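Local coordinates for putative ABC-transporter ATP-binding protein (Alicyclobacillus acidocaldarius, PDB 1Z47) that probably binds and hydrolyses ATP as the nucleotide-binding subunit of a putative ABC-type sulfate importer, at residues B[301-306]-B[315-320]; B[287-292]-B[325-330]; B[250-255]-B[321-326]. All blocks are in the same frame, centred on the assembly; numbering follows the deposited sequence.

Contact 1 of 3, residues B[301-306]-B[315-320]; sequences AQVVRS and CWIRTK
A classic beta bulge interrupts the antiparallel hairpin of strands 301-308 and 312-319, where Val304 and Arg305 both face Trp316. The evidence is the shared acceptor: Trp316 O takes Val304 N at 2.8 Å and, weakly, Arg305 N at 3.3 Å. Trp316 N donates to Arg305 O, almost in line with the carbonyl (C=O...N 173°). Before the bulge Gln302 and Arg318 form a regular hydrogen-bonded pair, Arg318 N reaching Gln302 O at 2.9 Å. The register moves by one, yet Ala301, Val303 and Ser306 still share a face with Ile317 and Cys315. There Val303 CG2 meets Ile317 CG2 at 3.7 Å and Ala301 CB lies against Ile317 CB. On the other face the Arg305 and Trp316 side chains run alongside each other the same way, guanidinium and indole planes 6° apart, with Arg305 NH2 3.9 Å from Trp316 CZ3. With CG between backbone N and carbonyl carbon (chi1 72°), the arginine chain is laid along the indole. NH2 also donates to Glu211 O of the second subunit, against which the indole packs, so this face joins the subunit contact. In the sheet the hairpin lies between strand 342-347, bonded to Ala301, and strand 324-330, bonded to Cys315 and Ile317.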
loop_
_atom_site.group_PDB
_atom_site.type_symbol
_atom_site.label_atom_id
_atom_site.label_comp_id
_atom_site.label_asym_id
_atom_site.label_seq_id
_atom_site.Cartn_x
_atom_site.Cartn_y
_atom_site.Cartn_z
ATOM N N ALA B 301 -27.201 7.160 -10.689
ATOM C CA ALA B 301 -26.596 7.459 -9.409
ATOM C C ALA B 301 -26.339 8.932 -9.174
ATOM O O ALA B 301 -26.524 9.769 -10.050
ATOM C CB ALA B 301 -25.299 6.678 -9.269
ATOM N N GLN B 302 -25.923 9.237 -7.958
ATOM C CA GLN B 302 -25.615 10.598 -7.576
ATOM C C GLN B 302 -24.207 10.528 -6.995
ATOM O O GLN B 302 -23.885 9.624 -6.221
ATOM C CB GLN B 302 -26.622 11.095 -6.539
ATOM C CG GLN B 302 -26.489 12.563 -6.213
ATOM C CD GLN B 302 -27.624 13.066 -5.345
ATOM O OE1 GLN B 302 -27.873 12.541 -4.257
ATOM N NE2 GLN B 302 -28.318 14.093 -5.821
ATOM N N VAL B 303 -23.369 11.475 -7.381
ATOM C CA VAL B 303 -21.992 11.495 -6.921
ATOM C C VAL B 303 -21.850 11.862 -5.462
ATOM O O VAL B 303 -22.365 12.882 -5.014
ATOM C CB VAL B 303 -21.165 12.472 -7.765
ATOM C CG1 VAL B 303 -19.791 12.694 -7.124
ATOM C CG2 VAL B 303 -21.037 11.934 -9.187
ATOM N N VAL B 304 -21.164 11.013 -4.711
ATOM C CA VAL B 304 -20.936 11.294 -3.312
ATOM C C VAL B 304 -19.707 12.197 -3.337
ATOM O O VAL B 304 -19.714 13.284 -2.774
ATOM C CB VAL B 304 -20.639 10.007 -2.517
ATOM C CG1 VAL B 304 -20.429 10.338 -1.054
ATOM C CG2 VAL B 304 -21.793 9.026 -2.675
ATOM N N ARG B 305 -18.650 11.747 -4.003
ATOM C CA ARG B 305 -17.458 12.575 -4.110
ATOM C C ARG B 305 -16.389 11.991 -5.009
ATOM O O ARG B 305 -16.518 10.863 -5.493
ATOM C CB ARG B 305 -16.881 12.900 -2.725
ATOM C CG ARG B 305 -16.226 11.780 -2.009
ATOM C CD ARG B 305 -14.936 12.272 -1.406
ATOM N NE ARG B 305 -14.116 11.150 -0.981
ATOM C CZ ARG B 305 -12.816 11.229 -0.711
ATOM N NH1 ARG B 305 -12.173 12.390 -0.820
ATOM N NH2 ARG B 305 -12.160 10.138 -0.345
ATOM N N SER B 306 -15.358 12.800 -5.259
ATOM C CA SER B 306 -14.232 12.415 -6.104
ATOM C C SER B 306 -12.909 12.699 -5.390
ATOM O O SER B 306 -12.853 13.513 -4.467
ATOM C CB SER B 306 -14.279 13.182 -7.435
ATOM O OG SER B 306 -15.089 12.534 -8.416
ATOM N N CYS B 315 -14.026 8.203 -8.287
ATOM C CA CYS B 315 -15.342 8.769 -8.081
ATOM C C CYS B 315 -16.307 7.772 -7.428
ATOM O O CYS B 315 -16.542 6.685 -7.953
ATOM C CB CYS B 315 -15.903 9.246 -9.423
ATOM S SG CYS B 315 -17.443 10.191 -9.263
ATOM N N TRP B 316 -16.839 8.143 -6.269
ATOM C CA TRP B 316 -17.809 7.305 -5.575
ATOM C C TRP B 316 -19.221 7.833 -5.860
ATOM O O TRP B 316 -19.489 9.030 -5.712
ATOM C CB TRP B 316 -17.543 7.308 -4.067
ATOM C CG TRP B 316 -16.307 6.508 -3.703
ATOM C CD1 TRP B 316 -16.235 5.160 -3.464
ATOM C CD2 TRP B 316 -14.962 6.999 -3.639
ATOM N NE1 TRP B 316 -14.925 4.780 -3.259
ATOM C CE2 TRP B 316 -14.122 5.891 -3.364
ATOM C CE3 TRP B 316 -14.381 8.266 -3.799
ATOM C CZ2 TRP B 316 -12.730 6.014 -3.238
ATOM C CZ3 TRP B 316 -12.993 8.391 -3.676
ATOM C CH2 TRP B 316 -12.186 7.265 -3.399
ATOM N N ILE B 317 -20.102 6.932 -6.279
ATOM C CA ILE B 317 -21.501 7.274 -6.581
ATOM C C ILE B 317 -22.484 6.311 -5.894
ATOM O O ILE B 317 -22.174 5.132 -5.676
ATOM C CB ILE B 317 -21.760 7.229 -8.096
ATOM C CG1 ILE B 317 -21.448 5.832 -8.623
ATOM C CG2 ILE B 317 -20.900 8.297 -8.802
ATOM C CD1 ILE B 317 -21.753 5.614 -10.088
ATOM N N ARG B 318 -23.664 6.827 -5.551
ATOM C CA ARG B 318 -24.708 6.036 -4.887
ATOM C C ARG B 318 -25.892 5.876 -5.818
ATOM O O ARG B 318 -26.496 6.864 -6.233
ATOM C CB ARG B 318 -25.197 6.733 -3.625
ATOM C CG ARG B 318 -26.283 5.962 -2.862
ATOM C CD ARG B 318 -26.919 6.856 -1.809
ATOM N NE ARG B 318 -25.893 7.605 -1.090
ATOM C CZ ARG B 318 -25.081 7.075 -0.178
ATOM N NH1 ARG B 318 -24.164 7.828 0.416
ATOM N NH2 ARG B 318 -25.207 5.796 0.158
ATOM N N THR B 319 -26.212 4.636 -6.149
ATOM C CA THR B 319 -27.342 4.347 -7.022
ATOM C C THR B 319 -28.655 4.606 -6.305
ATOM O O THR B 319 -28.689 4.876 -5.102
ATOM C CB THR B 319 -27.353 2.890 -7.444
ATOM O OG1 THR B 319 -27.610 2.064 -6.298
ATOM C CG2 THR B 319 -26.041 2.524 -8.033
ATOM N N LYS B 320 -29.740 4.511 -7.059
ATOM C CA LYS B 320 -31.084 4.703 -6.522
ATOM C C LYS B 320 -31.338 3.675 -5.412
ATOM O O LYS B 320 -31.924 3.996 -4.376
ATOM C CB LYS B 320 -32.111 4.525 -7.646
ATOM C CG LYS B 320 -32.149 3.108 -8.233
ATOM C CD LYS B 320 -30.805 2.707 -8.836
ATOM C CE LYS B 320 -30.719 1.212 -9.083
ATOM N NZ LYS B 320 -29.482 0.878 -9.838
#

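Contact 2 of 3, residues B[287-292]-B[325-330]; sequences KDVELQ and WEVHVP
Val327 packs against Val289 with both methyls and against Leu291 with CG1. Its CG2 meets Val289 CG1 at 3.9 Å, the two valine side chains crossing at about a right angle, while CG1, placed anti to the backbone N (chi1 176°), approaches Val289 O to 3.2 Å and Leu291 CD1 to 4.1 Å. The leucine and valine side chains pass antiparallel to one another, and Leu291 CD1 goes on to Val329 CG1. At the other end Val289 CG2 touches Trp325 CZ3 at 4.3 Å. An alanine in place of Val327 would probably lose the contacts of both methyls and open a gap beside Val289 and Leu291. No direct hydrogen bond joins the segments; one water bridges them, donating to Val289 O at 2.7 Å and to His328 O at 2.6 Å. Strands 289-293 and 324-330 are the outermost of a five-stranded antiparallel sheet, and their segments cross at 78°, so that the edges of the curled sheet meet through side chains. Farther out, His328 CB rests on the Lys287 backbone, and His328 NE2 donates in its ring plane to Glu326 OE2 at 2.8 Å. Tyr312 stacks on the imidazole, Met345 and Trp337 pack against Leu291, and Val284 lies on both Val289 and Trp325.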
loop_
_atom_site.group_PDB
_atom_site.type_symbol
_atom_site.label_atom_id
_atom_site.label_comp_id
_atom_site.label_asym_id
_atom_site.label_seq_id
_atom_site.Cartn_x
_atom_site.Cartn_y
_atom_site.Cartn_z
ATOM N N LYS B 287 -12.411 0.944 -13.033
ATOM C CA LYS B 287 -11.993 1.518 -14.301
ATOM C C LYS B 287 -12.940 1.117 -15.443
ATOM O O LYS B 287 -12.985 1.789 -16.473
ATOM C CB LYS B 287 -10.564 1.062 -14.642
ATOM C CG LYS B 287 -10.429 -0.404 -15.065
ATOM C CD LYS B 287 -8.967 -0.740 -15.365
ATOM C CE LYS B 287 -8.792 -2.042 -16.151
ATOM N NZ LYS B 287 -9.323 -3.235 -15.432
ATOM N N ASP B 288 -13.696 0.036 -15.254
ATOM C CA ASP B 288 -14.609 -0.457 -16.288
ATOM C C ASP B 288 -16.021 0.092 -16.281
ATOM O O ASP B 288 -16.934 -0.546 -16.799
ATOM C CB ASP B 288 -14.691 -1.978 -16.233
ATOM C CG ASP B 288 -13.368 -2.633 -16.487
ATOM O OD1 ASP B 288 -12.608 -2.098 -17.323
ATOM O OD2 ASP B 288 -13.088 -3.685 -15.863
ATOM N N VAL B 289 -16.203 1.269 -15.702
ATOM C CA VAL B 289 -17.509 1.904 -15.642
ATOM C C VAL B 289 -17.363 3.350 -16.127
ATOM O O VAL B 289 -16.486 4.076 -15.655
ATOM C CB VAL B 289 -18.042 1.896 -14.199
ATOM C CG1 VAL B 289 -19.417 2.542 -14.143
ATOM C CG2 VAL B 289 -18.090 0.443 -13.675
ATOM N N GLU B 290 -18.212 3.763 -17.071
ATOM C CA GLU B 290 -18.153 5.123 -17.613
ATOM C C GLU B 290 -19.331 5.976 -17.167
ATOM O O GLU B 290 -20.468 5.508 -17.127
ATOM C CB GLU B 290 -18.095 5.058 -19.134
ATOM C CG GLU B 290 -17.202 3.937 -19.628
ATOM C CD GLU B 290 -17.031 3.936 -21.137
ATOM O OE1 GLU B 290 -16.202 4.719 -21.651
ATOM O OE2 GLU B 290 -17.733 3.153 -21.810
ATOM N N LEU B 291 -19.060 7.232 -16.828
ATOM C CA LEU B 291 -20.102 8.135 -16.370
ATOM C C LEU B 291 -20.422 9.232 -17.378
ATOM O O LEU B 291 -19.531 9.786 -18.023
ATOM C CB LEU B 291 -19.693 8.754 -15.041
ATOM C CG LEU B 291 -19.143 7.716 -14.059
ATOM C CD1 LEU B 291 -18.761 8.400 -12.769
ATOM C CD2 LEU B 291 -20.179 6.634 -13.820
ATOM N N GLN B 292 -21.706 9.541 -17.495
ATOM C CA GLN B 292 -22.183 10.560 -18.411
ATOM C C GLN B 292 -23.276 11.290 -17.668
ATOM O O GLN B 292 -24.109 10.659 -17.019
ATOM C CB GLN B 292 -22.712 9.892 -19.678
ATOM C CG GLN B 292 -21.649 9.009 -20.321
ATOM C CD GLN B 292 -22.128 8.263 -21.552
ATOM O OE1 GLN B 292 -22.586 8.870 -22.522
ATOM N NE2 GLN B 292 -22.011 6.936 -21.524
ATOM N N TRP B 325 -20.898 2.726 -5.478
ATOM C CA TRP B 325 -19.921 2.201 -6.432
ATOM C C TRP B 325 -18.686 3.088 -6.525
ATOM O O TRP B 325 -18.784 4.313 -6.415
ATOM C CB TRP B 325 -20.511 2.131 -7.842
ATOM C CG TRP B 325 -21.502 1.042 -8.074
ATOM C CD1 TRP B 325 -22.667 0.837 -7.388
ATOM C CD2 TRP B 325 -21.438 0.020 -9.076
ATOM N NE1 TRP B 325 -23.327 -0.247 -7.902
ATOM C CE2 TRP B 325 -22.603 -0.768 -8.940
ATOM C CE3 TRP B 325 -20.515 -0.307 -10.075
ATOM C CZ2 TRP B 325 -22.873 -1.868 -9.771
ATOM C CZ3 TRP B 325 -20.779 -1.400 -10.906
ATOM C CH2 TRP B 325 -21.953 -2.169 -10.746
ATOM N N GLU B 326 -17.530 2.462 -6.739
ATOM C CA GLU B 326 -16.288 3.195 -6.925
ATOM C C GLU B 326 -15.962 3.093 -8.406
ATOM O O GLU B 326 -15.931 2.011 -8.980
ATOM C CB GLU B 326 -15.119 2.612 -6.110
ATOM C CG GLU B 326 -13.827 3.435 -6.315
ATOM C CD GLU B 326 -12.651 2.983 -5.455
ATOM O OE1 GLU B 326 -12.861 2.218 -4.493
ATOM O OE2 GLU B 326 -11.514 3.415 -5.742
ATOM N N VAL B 327 -15.737 4.243 -9.017
ATOM C CA VAL B 327 -15.432 4.313 -10.432
ATOM C C VAL B 327 -14.127 5.087 -10.624
ATOM O O VAL B 327 -13.872 6.060 -9.917
ATOM C CB VAL B 327 -16.566 5.065 -11.198
ATOM C CG1 VAL B 327 -16.185 5.224 -12.689
ATOM C CG2 VAL B 327 -17.914 4.303 -11.043
ATOM N N HIS B 328 -13.322 4.662 -11.593
ATOM C CA HIS B 328 -12.064 5.343 -11.884
ATOM C C HIS B 328 -12.162 6.026 -13.246
ATOM O O HIS B 328 -12.320 5.359 -14.260
ATOM C CB HIS B 328 -10.899 4.339 -11.868
ATOM C CG HIS B 328 -10.560 3.831 -10.496
ATOM N ND1 HIS B 328 -9.556 2.918 -10.264
ATOM C CD2 HIS B 328 -11.078 4.140 -9.280
ATOM C CE1 HIS B 328 -9.472 2.681 -8.965
ATOM N NE2 HIS B 328 -10.383 3.410 -8.345
ATOM N N VAL B 329 -12.098 7.352 -13.271
ATOM C CA VAL B 329 -12.165 8.063 -14.556
ATOM C C VAL B 329 -10.798 8.666 -14.889
ATOM O O VAL B 329 -10.048 9.019 -13.985
ATOM C CB VAL B 329 -13.223 9.176 -14.536
ATOM C CG1 VAL B 329 -14.592 8.587 -14.209
ATOM C CG2 VAL B 329 -12.856 10.234 -13.514
ATOM N N PRO B 330 -10.461 8.797 -16.191
ATOM C CA PRO B 330 -9.172 9.363 -16.623
ATOM C C PRO B 330 -8.814 10.711 -15.989
ATOM O O PRO B 330 -9.696 11.512 -15.673
ATOM C CB PRO B 330 -9.328 9.460 -18.140
ATOM C CG PRO B 330 -10.807 9.622 -18.324
ATOM C CD PRO B 330 -11.352 8.609 -17.349
HETATM O O HOH W 1 -14.115 5.190 -16.138
#

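Contact 3 of 3, residues B[250-255]-B[321-326]; sequences NVWTRA and DGEVWE
Glu323 and Trp325 meet Trp252 from the same side, the carboxylate over its face and the second indole next to it at a slant. The two indoles form an offset stack of their five-membered rings, centroids 4.2 Å apart and planes at 30°, with Trp252 NE1 over one face of Trp325, toward its rim. Glu323 runs counter to the Trp252 indole, over its face: CG stands 3.8 Å from the centroid of the six-membered ring as a CH-pi contact, and the carboxylate plane is turned only 15° from the indole plane, stacked on it. The Glu323 chain, extended beyond CG (chi2 178°), carries that carboxylate to Arg254, which grips it end-on in a nearly coplanar salt bridge. Arg254 NH1 donates to the syn lone pair of OE1 at 2.8 Å, and NH2 meets OE2 at 3.1 Å, also from the syn side. OE2 accepts a second bond, from Trp325 NE1 at 3.0 Å, on the anti side but well out of the carboxylate plane, so three donors fix the carboxylate's rotation and its charge is probably well balanced. Next to Trp252 NE1 on that face of Trp325 lies Asn250 CB, and the Asn250 amide substitutes for a strand partner: OD1 accepts Glu326 N at 2.8 Å on an in-plane lone pair, and ND2 donates to Glu326 O at 2.9 Å and also to Val284 O. The axes of the two short strand segments come no nearer than 7.8 Å, and no backbone-to-backbone bond joins them; side chains bridge two sheets, consistent with the OB-related regulatory domain of CysA-type ATPases.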
loop_
_atom_site.group_PDB
_atom_site.type_symbol
_atom_site.label_atom_id
_atom_site.label_comp_id
_atom_site.label_asym_id
_atom_site.label_seq_id
_atom_site.Cartn_x
_atom_site.Cartn_y
_atom_site.Cartn_z
ATOM N N ASN B 250 -16.018 -3.813 -7.631
ATOM C CA ASN B 250 -17.317 -3.498 -7.069
ATOM C C ASN B 250 -17.913 -4.904 -7.157
ATOM O O ASN B 250 -17.816 -5.547 -8.199
ATOM C CB ASN B 250 -18.084 -2.529 -7.969
ATOM C CG ASN B 250 -17.540 -1.107 -7.895
ATOM O OD1 ASN B 250 -17.842 -0.340 -6.967
ATOM N ND2 ASN B 250 -16.713 -0.752 -8.872
ATOM N N VAL B 251 -18.476 -5.408 -6.069
ATOM C CA VAL B 251 -19.052 -6.741 -6.088
ATOM C C VAL B 251 -20.461 -6.657 -5.528
ATOM O O VAL B 251 -20.675 -6.135 -4.421
ATOM C CB VAL B 251 -18.228 -7.723 -5.207
ATOM C CG1 VAL B 251 -18.765 -9.138 -5.376
ATOM C CG2 VAL B 251 -16.727 -7.639 -5.570
ATOM N N TRP B 252 -21.432 -7.151 -6.290
ATOM C CA TRP B 252 -22.813 -7.097 -5.839
ATOM C C TRP B 252 -23.569 -8.333 -6.236
ATOM O O TRP B 252 -23.204 -9.015 -7.182
ATOM C CB TRP B 252 -23.559 -5.908 -6.434
ATOM C CG TRP B 252 -22.828 -4.646 -6.411
ATOM C CD1 TRP B 252 -22.164 -4.080 -7.447
ATOM C CD2 TRP B 252 -22.698 -3.749 -5.306
ATOM N NE1 TRP B 252 -21.634 -2.876 -7.066
ATOM C CE2 TRP B 252 -21.943 -2.650 -5.753
ATOM C CE3 TRP B 252 -23.145 -3.769 -3.978
ATOM C CZ2 TRP B 252 -21.624 -1.572 -4.924
ATOM C CZ3 TRP B 252 -22.825 -2.694 -3.147
ATOM C CH2 TRP B 252 -22.075 -1.617 -3.625
ATOM N N THR B 253 -24.660 -8.584 -5.517
ATOM C CA THR B 253 -25.478 -9.748 -5.791
ATOM C C THR B 253 -26.611 -9.330 -6.721
ATOM O O THR B 253 -27.120 -8.210 -6.645
ATOM C CB THR B 253 -26.085 -10.319 -4.484
ATOM O OG1 THR B 253 -25.024 -10.627 -3.569
ATOM C CG2 THR B 253 -26.896 -11.602 -4.765
ATOM N N ARG B 254 -26.982 -10.235 -7.603
ATOM C CA ARG B 254 -28.102 -10.008 -8.508
ATOM C C ARG B 254 -28.741 -11.365 -8.662
ATOM O O ARG B 254 -28.067 -12.388 -8.539
ATOM C CB ARG B 254 -27.660 -9.495 -9.906
ATOM C CG ARG B 254 -27.149 -8.060 -9.954
ATOM C CD ARG B 254 -28.193 -7.018 -9.684
ATOM N NE ARG B 254 -27.657 -5.665 -9.848
ATOM C CZ ARG B 254 -27.090 -4.938 -8.876
ATOM N NH1 ARG B 254 -26.966 -5.417 -7.644
ATOM N NH2 ARG B 254 -26.670 -3.707 -9.132
ATOM N N ALA B 255 -30.051 -11.382 -8.902
ATOM C CA ALA B 255 -30.763 -12.647 -9.096
ATOM C C ALA B 255 -30.967 -12.769 -10.600
ATOM O O ALA B 255 -31.257 -11.781 -11.268
ATOM C CB ALA B 255 -32.137 -12.624 -8.377
ATOM N N ASP B 321 -30.868 2.453 -5.642
ATOM C CA ASP B 321 -31.009 1.335 -4.712
ATOM C C ASP B 321 -30.050 1.417 -3.507
ATOM O O ASP B 321 -30.024 0.529 -2.657
ATOM C CB ASP B 321 -30.792 0.021 -5.476
ATOM C CG ASP B 321 -30.968 -1.207 -4.599
ATOM O OD1 ASP B 321 -29.986 -1.600 -3.923
ATOM O OD2 ASP B 321 -32.087 -1.776 -4.574
ATOM N N GLY B 322 -29.247 2.471 -3.437
ATOM C CA GLY B 322 -28.354 2.632 -2.298
ATOM C C GLY B 322 -26.993 1.958 -2.374
ATOM O O GLY B 322 -26.282 1.842 -1.365
ATOM N N GLU B 323 -26.623 1.502 -3.554
ATOM C CA GLU B 323 -25.318 0.885 -3.711
ATOM C C GLU B 323 -24.279 1.971 -3.964
ATOM O O GLU B 323 -24.470 2.840 -4.823
ATOM C CB GLU B 323 -25.321 -0.081 -4.882
ATOM C CG GLU B 323 -26.008 -1.424 -4.613
ATOM C CD GLU B 323 -26.008 -2.302 -5.851
ATOM O OE1 GLU B 323 -26.344 -3.505 -5.742
ATOM O OE2 GLU B 323 -25.663 -1.777 -6.939
ATOM N N VAL B 324 -23.177 1.928 -3.219
ATOM C CA VAL B 324 -22.120 2.905 -3.415
ATOM C C VAL B 324 -21.047 2.240 -4.252
ATOM O O VAL B 324 -20.395 1.295 -3.811
ATOM C CB VAL B 324 -21.547 3.397 -2.062
ATOM C CG1 VAL B 324 -20.295 4.261 -2.276
ATOM C CG2 VAL B 324 -22.592 4.220 -1.353
ATOM N N TRP B 325 -20.898 2.726 -5.478
ATOM C CA TRP B 325 -19.921 2.201 -6.432
ATOM C C TRP B 325 -18.686 3.088 -6.525
ATOM O O TRP B 325 -18.784 4.313 -6.415
ATOM C CB TRP B 325 -20.511 2.131 -7.842
ATOM C CG TRP B 325 -21.502 1.042 -8.074
ATOM C CD1 TRP B 325 -22.667 0.837 -7.388
ATOM C CD2 TRP B 325 -21.438 0.020 -9.076
ATOM N NE1 TRP B 325 -23.327 -0.247 -7.902
ATOM C CE2 TRP B 325 -22.603 -0.768 -8.940
ATOM C CE3 TRP B 325 -20.515 -0.307 -10.075
ATOM C CZ2 TRP B 325 -22.873 -1.868 -9.771
ATOM C CZ3 TRP B 325 -20.779 -1.400 -10.906
ATOM C CH2 TRP B 325 -21.953 -2.169 -10.746
ATOM N N GLU B 326 -17.530 2.462 -6.739
ATOM C CA GLU B 326 -16.288 3.195 -6.925
ATOM C C GLU B 326 -15.962 3.093 -8.406
ATOM O O GLU B 326 -15.931 2.011 -8.980
ATOM C CB GLU B 326 -15.119 2.612 -6.110
ATOM C CG GLU B 326 -13.827 3.435 -6.315
ATOM C CD GLU B 326 -12.651 2.983 -5.455
ATOM O OE1 GLU B 326 -12.861 2.218 -4.493
ATOM O OE2 GLU B 326 -11.514 3.415 -5.742
#

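In the fold
All three contacts belong to the C-terminal beta region and converge on strand 324-330: contacts 2 and 3 share Trp325 and Glu326, while contact 1 borders that strand through the backbone pairs of Cys315 and Ile317. Contact 1 is neighbouring-strand pairing, partly buried, held by main-chain bonds, with one face at the second subunit. Contact 2 is the buried one, apolar apart from a bridging water, and brings the two edge strands of the five-stranded sheet together. Contact 3, also partly buried, spans two sheets, so its polar and aromatic side chains replace a continuous backbone ladder. Contacts 1 and 2 have centres about 10 Å apart.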